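Local atomic coordinates of Lin0431 protein (Listeria innocua, PDB entry 3LD7), a protein that is of unknown function, the chain being a beta-rich NusG domain II-like part of a longer protein. Residues A[6-12]-A[85-91]; A[40-44]-A[79-84]. One frame throughout, in Å; residues are numbered along the deposited sequence.

Interaction 1: A[6-12]-A[85-91]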
loop_
_atom_site.group_PDB
_atom_site.type_symbol
_atom_site.label_atom_id
_atom_site.label_comp_id
_atom_site.label_asym_id
_atom_site.label_seq_id
_atom_site.Cartn_x
_atom_site.Cartn_y
_atom_site.Cartn_z
ATOM N N ASP A 6 -19.397 0.377 -2.855
ATOM C CA ASP A 6 -18.364 0.929 -3.716
ATOM C C ASP A 6 -17.441 -0.191 -4.219
ATOM O O ASP A 6 -17.312 -1.241 -3.584
ATOM C CB ASP A 6 -17.572 1.986 -2.928
ATOM C CG ASP A 6 -16.786 2.935 -3.822
ATOM O OD1 ASP A 6 -16.951 2.880 -5.063
ATOM O OD2 ASP A 6 -16.000 3.746 -3.273
ATOM N N GLU A 7 -16.834 0.021 -5.379
ATOM C CA GLU A 7 -15.799 -0.875 -5.892
ATOM C C GLU A 7 -14.512 -0.085 -5.984
ATOM O O GLU A 7 -14.482 0.963 -6.629
ATOM C CB GLU A 7 -16.162 -1.372 -7.283
ATOM C CG GLU A 7 -17.339 -2.327 -7.319
ATOM C CD GLU A 7 -17.671 -2.766 -8.736
ATOM O OE1 GLU A 7 -17.824 -1.886 -9.614
ATOM O OE2 GLU A 7 -17.778 -3.989 -8.970
ATOM N N VAL A 8 -13.449 -0.582 -5.358
ATOM C CA VAL A 8 -12.208 0.189 -5.270
ATOM C C VAL A 8 -10.966 -0.574 -5.705
ATOM O O VAL A 8 -10.927 -1.816 -5.676
ATOM C CB VAL A 8 -11.988 0.766 -3.847
ATOM C CG1 VAL A 8 -13.135 1.709 -3.500
ATOM C CG2 VAL A 8 -11.869 -0.353 -2.812
ATOM N N VAL A 9 -9.949 0.190 -6.099
ATOM C CA VAL A 9 -8.674 -0.360 -6.537
ATOM C C VAL A 9 -7.586 0.365 -5.775
ATOM O O VAL A 9 -7.660 1.583 -5.607
ATOM C CB VAL A 9 -8.440 -0.139 -8.049
ATOM C CG1 VAL A 9 -7.143 -0.751 -8.478
ATOM C CG2 VAL A 9 -9.560 -0.746 -8.861
ATOM N N ALA A 10 -6.588 -0.375 -5.301
ATOM C CA ALA A 10 -5.450 0.233 -4.647
ATOM C C ALA A 10 -4.319 0.380 -5.654
ATOM O O ALA A 10 -3.905 -0.595 -6.291
ATOM C CB ALA A 10 -5.003 -0.618 -3.482
ATOM N N ILE A 11 -3.813 1.603 -5.792
ATOM C CA ILE A 11 -2.710 1.892 -6.693
ATOM C C ILE A 11 -1.470 2.080 -5.834
ATOM O O ILE A 11 -1.413 2.971 -4.979
ATOM C CB ILE A 11 -2.978 3.162 -7.551
ATOM C CG1 ILE A 11 -4.386 3.128 -8.159
ATOM C CG2 ILE A 11 -1.866 3.354 -8.610
ATOM C CD1 ILE A 11 -4.565 2.093 -9.167
ATOM N N ILE A 12 -0.485 1.223 -6.032
ATOM C CA ILE A 12 0.737 1.262 -5.230
ATOM C C ILE A 12 1.912 1.665 -6.106
ATOM O O ILE A 12 2.201 0.999 -7.109
ATOM C CB ILE A 12 1.003 -0.125 -4.604
ATOM C CG1 ILE A 12 -0.208 -0.568 -3.754
ATOM C CG2 ILE A 12 2.286 -0.105 -3.772
ATOM C CD1 ILE A 12 -1.167 -1.559 -4.452
ATOM N N PHE A 85 3.780 5.212 -2.237
ATOM C CA PHE A 85 2.465 5.806 -2.059
ATOM C C PHE A 85 1.402 4.775 -2.414
ATOM O O PHE A 85 1.533 4.061 -3.422
ATOM C CB PHE A 85 2.353 7.011 -2.990
ATOM C CG PHE A 85 1.078 7.796 -2.858
ATOM C CD1 PHE A 85 0.732 8.415 -1.661
ATOM C CD2 PHE A 85 0.256 7.974 -3.958
ATOM C CE1 PHE A 85 -0.437 9.197 -1.571
ATOM C CE2 PHE A 85 -0.897 8.731 -3.877
ATOM C CZ PHE A 85 -1.256 9.328 -2.683
ATOM N N VAL A 86 0.356 4.716 -1.605
ATOM C CA VAL A 86 -0.804 3.904 -1.921
ATOM C C VAL A 86 -2.010 4.825 -1.990
ATOM O O VAL A 86 -2.237 5.633 -1.085
ATOM C CB VAL A 86 -1.080 2.864 -0.811
ATOM C CG1 VAL A 86 -2.354 2.059 -1.140
ATOM C CG2 VAL A 86 0.123 1.949 -0.608
ATOM N N GLU A 87 -2.770 4.735 -3.077
ATOM C CA GLU A 87 -3.996 5.499 -3.219
ATOM C C GLU A 87 -5.116 4.521 -3.516
ATOM O O GLU A 87 -4.982 3.686 -4.412
ATOM C CB GLU A 87 -3.862 6.473 -4.392
ATOM C CG GLU A 87 -5.106 7.212 -4.681
ATOM C CD GLU A 87 -4.927 8.274 -5.747
ATOM O OE1 GLU A 87 -3.886 8.284 -6.455
ATOM O OE2 GLU A 87 -5.841 9.101 -5.879
ATOM N N ILE A 88 -6.224 4.626 -2.792
ATOM C CA ILE A 88 -7.403 3.829 -3.095
ATOM C C ILE A 88 -8.402 4.672 -3.864
ATOM O O ILE A 88 -8.790 5.771 -3.418
ATOM C CB ILE A 88 -8.042 3.247 -1.837
ATOM C CG1 ILE A 88 -7.006 2.366 -1.116
ATOM C CG2 ILE A 88 -9.329 2.450 -2.181
ATOM C CD1 ILE A 88 -7.572 1.626 0.078
ATOM N N LYS A 89 -8.790 4.168 -5.037
ATOM C CA LYS A 89 -9.673 4.902 -5.946
ATOM C C LYS A 89 -10.946 4.112 -6.210
ATOM O O LYS A 89 -10.914 2.894 -6.338
ATOM C CB LYS A 89 -8.979 5.160 -7.291
ATOM C CG LYS A 89 -7.706 6.001 -7.231
ATOM C CD LYS A 89 -7.209 6.309 -8.648
ATOM C CE LYS A 89 -6.045 7.283 -8.628
ATOM N NZ LYS A 89 -5.649 7.745 -9.992
ATOM N N SER A 90 -12.065 4.808 -6.309
ATOM C CA SER A 90 -13.296 4.172 -6.734
ATOM C C SER A 90 -13.200 3.934 -8.238
ATOM O O SER A 90 -12.607 4.732 -8.954
ATOM C CB SER A 90 -14.484 5.079 -6.423
ATOM O OG SER A 90 -15.693 4.503 -6.887
ATOM N N THR A 91 -13.764 2.837 -8.729
ATOM C CA THR A 91 -13.825 2.634 -10.175
ATOM C C THR A 91 -15.194 3.057 -10.705
ATOM O O THR A 91 -15.506 2.952 -11.898
ATOM C CB THR A 91 -13.534 1.184 -10.566
ATOM O OG1 THR A 91 -14.468 0.315 -9.915
ATOM C CG2 THR A 91 -12.125 0.803 -10.162
#
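Asp6 OD1 accepts a hydrogen bond from the Ser90 hydroxyl, with OG 2.7 Å from OD1, on its syn lone pair, the side facing the other carboxylate oxygen. A weak bond from the Glu7 backbone N reaches the same oxygen, and together the two hold the carboxylate at the open end of the strand pair. With Asp6 CG swung away from the backbone N (chi1 -161°), the acid lies beside the Ser90 hydroxyl. The next grip is on Glu7 O. Thr91 N donates to it at 2.9 Å, while Thr91 OG1 adds only a weak bond. The Thr91 methyl CG2 meets Val9 CG2 at 3.3 Å, closer than normal van der Waals contact and therefore doubtful in detail at this last modelled residue.

From here strands 8-12 and 85-90 run antiparallel in a sheet of order 17-23, 8-14, 84-90, 76-79, so this contact joins its two central strands. Val9 and Lys89 form one hydrogen-bonded pair, Ile11 and Glu87 the next; the Ile11 N to Glu87 O bond, 2.8 Å, is almost straight, with an N-H...O angle of 176°. The non-hydrogen-bonded pairs Val8-Ser90, Ala10-Ile88 and Ile12-Val86 alternate with these and put their side chains on the same face, which is buried except at Ser90. There Ile88 CG2 comes diagonally against Val8 CB at 3.6 Å, and Ile12 CG1 lies alongside Val86 CG2 at 4.0 Å, both chains pointing the same way. Ala10 CB is 4.3 Å from Ile88 CG1, a looser touch, and Ile52 of strand 51-57 packs against Ala10, Ile12 and Ile88. The other face carries Val9, Ile11, Glu87 and the extended Lys89, whose NZ makes a long salt bridge to Glu87 OE1.

Interaction 2: A[40-44]-A[79-84]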
loop_
_atom_site.group_PDB
_atom_site.type_symbol
_atom_site.label_atom_id
_atom_site.label_comp_id
_atom_site.label_asym_id
_atom_site.label_seq_id
_atom_site.Cartn_x
_atom_site.Cartn_y
_atom_site.Cartn_z
ATOM N N ALA A 40 19.068 -0.532 1.452
ATOM C CA ALA A 40 18.388 -1.585 2.188
ATOM C C ALA A 40 16.932 -1.209 2.465
ATOM O O ALA A 40 16.247 -1.889 3.228
ATOM C CB ALA A 40 19.110 -1.855 3.501
ATOM N N GLN A 41 16.456 -0.124 1.849
ATOM C CA GLN A 41 15.084 0.294 2.061
ATOM C C GLN A 41 14.093 -0.758 1.572
ATOM O O GLN A 41 14.231 -1.299 0.459
ATOM C CB GLN A 41 14.802 1.609 1.333
ATOM C CG GLN A 41 15.775 2.729 1.697
ATOM C CD GLN A 41 15.892 3.756 0.586
ATOM O OE1 GLN A 41 16.956 4.290 0.333
ATOM N NE2 GLN A 41 14.771 4.040 -0.074
ATOM N N TYR A 42 13.104 -1.066 2.400
ATOM C CA TYR A 42 12.023 -1.920 1.948
ATOM C C TYR A 42 10.701 -1.523 2.575
ATOM O O TYR A 42 10.665 -0.863 3.614
ATOM C CB TYR A 42 12.313 -3.407 2.264
ATOM C CG TYR A 42 12.111 -3.755 3.726
ATOM C CD1 TYR A 42 13.115 -3.524 4.647
ATOM C CD2 TYR A 42 10.920 -4.308 4.176
ATOM C CE1 TYR A 42 12.945 -3.805 5.986
ATOM C CE2 TYR A 42 10.733 -4.605 5.514
ATOM C CZ TYR A 42 11.762 -4.356 6.419
ATOM O OH TYR A 42 11.611 -4.640 7.760
ATOM N N ASN A 43 9.617 -1.955 1.941
ATOM C CA ASN A 43 8.276 -1.887 2.524
ATOM C C ASN A 43 7.585 -3.182 2.218
ATOM O O ASN A 43 7.442 -3.559 1.038
ATOM C CB ASN A 43 7.424 -0.725 1.953
ATOM C CG ASN A 43 8.006 0.652 2.283
ATOM O OD1 ASN A 43 7.581 1.354 3.235
ATOM N ND2 ASN A 43 8.941 1.047 1.508
ATOM N N LEU A 44 7.146 -3.856 3.273
ATOM C CA LEU A 44 6.388 -5.093 3.136
ATOM C C LEU A 44 4.916 -4.739 3.091
ATOM O O LEU A 44 4.347 -4.274 4.085
ATOM C CB LEU A 44 6.685 -6.016 4.302
ATOM C CG LEU A 44 6.008 -7.384 4.287
ATOM C CD1 LEU A 44 6.281 -8.148 2.994
ATOM C CD2 LEU A 44 6.486 -8.153 5.487
ATOM N N CYS A 79 4.781 6.480 2.519
ATOM C CA CYS A 79 6.079 6.314 3.162
ATOM C C CYS A 79 7.006 7.222 2.407
ATOM O O CYS A 79 7.553 6.854 1.367
ATOM C CB CYS A 79 6.593 4.864 3.118
ATOM S SG CYS A 79 8.247 4.725 3.867
ATOM N N LEU A 80 7.136 8.451 2.906
ATOM C CA LEU A 80 7.874 9.485 2.162
ATOM C C LEU A 80 9.369 9.165 1.934
ATOM O O LEU A 80 9.862 9.268 0.819
ATOM C CB LEU A 80 7.674 10.872 2.796
ATOM C CG LEU A 80 7.217 11.903 1.785
ATOM C CD1 LEU A 80 6.902 13.191 2.470
ATOM C CD2 LEU A 80 8.275 12.107 0.708
ATOM N N PRO A 81 10.077 8.725 2.974
ATOM C CA PRO A 81 11.506 8.420 2.772
ATOM C C PRO A 81 11.761 7.370 1.706
ATOM O O PRO A 81 12.805 7.415 1.038
ATOM C CB PRO A 81 11.963 7.914 4.155
ATOM C CG PRO A 81 11.012 8.622 5.111
ATOM C CD PRO A 81 9.678 8.607 4.382
ATOM N N HIS A 82 10.836 6.424 1.551
ATOM C CA HIS A 82 11.008 5.388 0.524
ATOM C C HIS A 82 10.251 5.705 -0.752
ATOM O O HIS A 82 10.244 4.894 -1.695
ATOM C CB HIS A 82 10.554 4.037 1.074
ATOM C CG HIS A 82 11.397 3.546 2.216
ATOM N ND1 HIS A 82 11.167 2.343 2.850
ATOM C CD2 HIS A 82 12.467 4.100 2.848
ATOM C CE1 HIS A 82 12.066 2.165 3.805
ATOM N NE2 HIS A 82 12.855 3.229 3.840
ATOM N N LYS A 83 9.564 6.843 -0.772
ATOM C CA LYS A 83 8.821 7.304 -1.964
ATOM C C LYS A 83 7.697 6.353 -2.358
ATOM O O LYS A 83 7.335 6.226 -3.547
ATOM C CB LYS A 83 9.764 7.574 -3.146
ATOM C CG LYS A 83 10.933 8.514 -2.767
ATOM C CD LYS A 83 11.758 8.885 -3.984
ATOM C CE LYS A 83 12.944 9.744 -3.580
ATOM N NZ LYS A 83 13.759 10.186 -4.733
ATOM N N VAL A 84 7.125 5.700 -1.359
ATOM C CA VAL A 84 6.057 4.742 -1.613
ATOM C C VAL A 84 4.729 5.390 -1.323
ATOM O O VAL A 84 4.565 6.069 -0.298
ATOM C CB VAL A 84 6.246 3.450 -0.772
ATOM C CG1 VAL A 84 4.975 2.581 -0.823
ATOM C CG2 VAL A 84 7.457 2.657 -1.309
#
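Gln41 lays its CB over one face of the His82 imidazole, above its centre and 3.6 Å from the ring centroid, a CH-pi contact. The Gln41 chain then runs on across that face: CG stays 3.7 Å from His82 NE2, and the terminal amide, turned 29° from the ring plane, reaches the CD2 side. What fits the edge of the imidazole is different. Tyr42 O sits near the ring plane, 3.3 Å from His82 ND1, and the Asn43 amide stands steeply to the ring there, the two planes 78° apart, with Asn43 CG 3.6 Å from His82 ND1. Beyond His82, the Asn43 side chain slides past Val84 in the opposite direction and also approaches Cys79.

His82 reaches this position from a tight beta hairpin connection between strands 76-79 and 84-90. A type I turn spans Leu80 to Lys83, and Lys83 and Val84 both face Cys79 in a G1 beta bulge, with Lys83 at a positive phi. His82 CG, placed beside its backbone N by chi1 of -65°, carries the ring across to the start of strand 42-48, which belongs to the other sheet. Asn58 touches His82 from a further loop. Apolar carbon on one face and a carbonyl oxygen and an amide along the ND1 edge together probably fix the ring's rotation and set the polar surroundings of ND1.

In the fold
Interaction 1 lies within one sheet, pairing its two central strands, whereas interaction 2 bridges two sheets, setting the hairpin turn between strands 76-79 and 84-90 against the first residues of strand 42-48. Segments 79-84 and 85-91 are consecutive, so one hairpin serves both contacts, its turn in interaction 2 and its second strand in interaction 1; the centres lie about 19 Å apart. Both contacts are partly buried, but exposed residues take part only in interaction 1, mostly at its Asp6/Thr91 end. Regular backbone hydrogen bonding dominates 6-12 with 85-91. In 40-44 with 79-84 side chains do the work: a buried histidine meets aliphatic and amide groups, without repeated strand pairing.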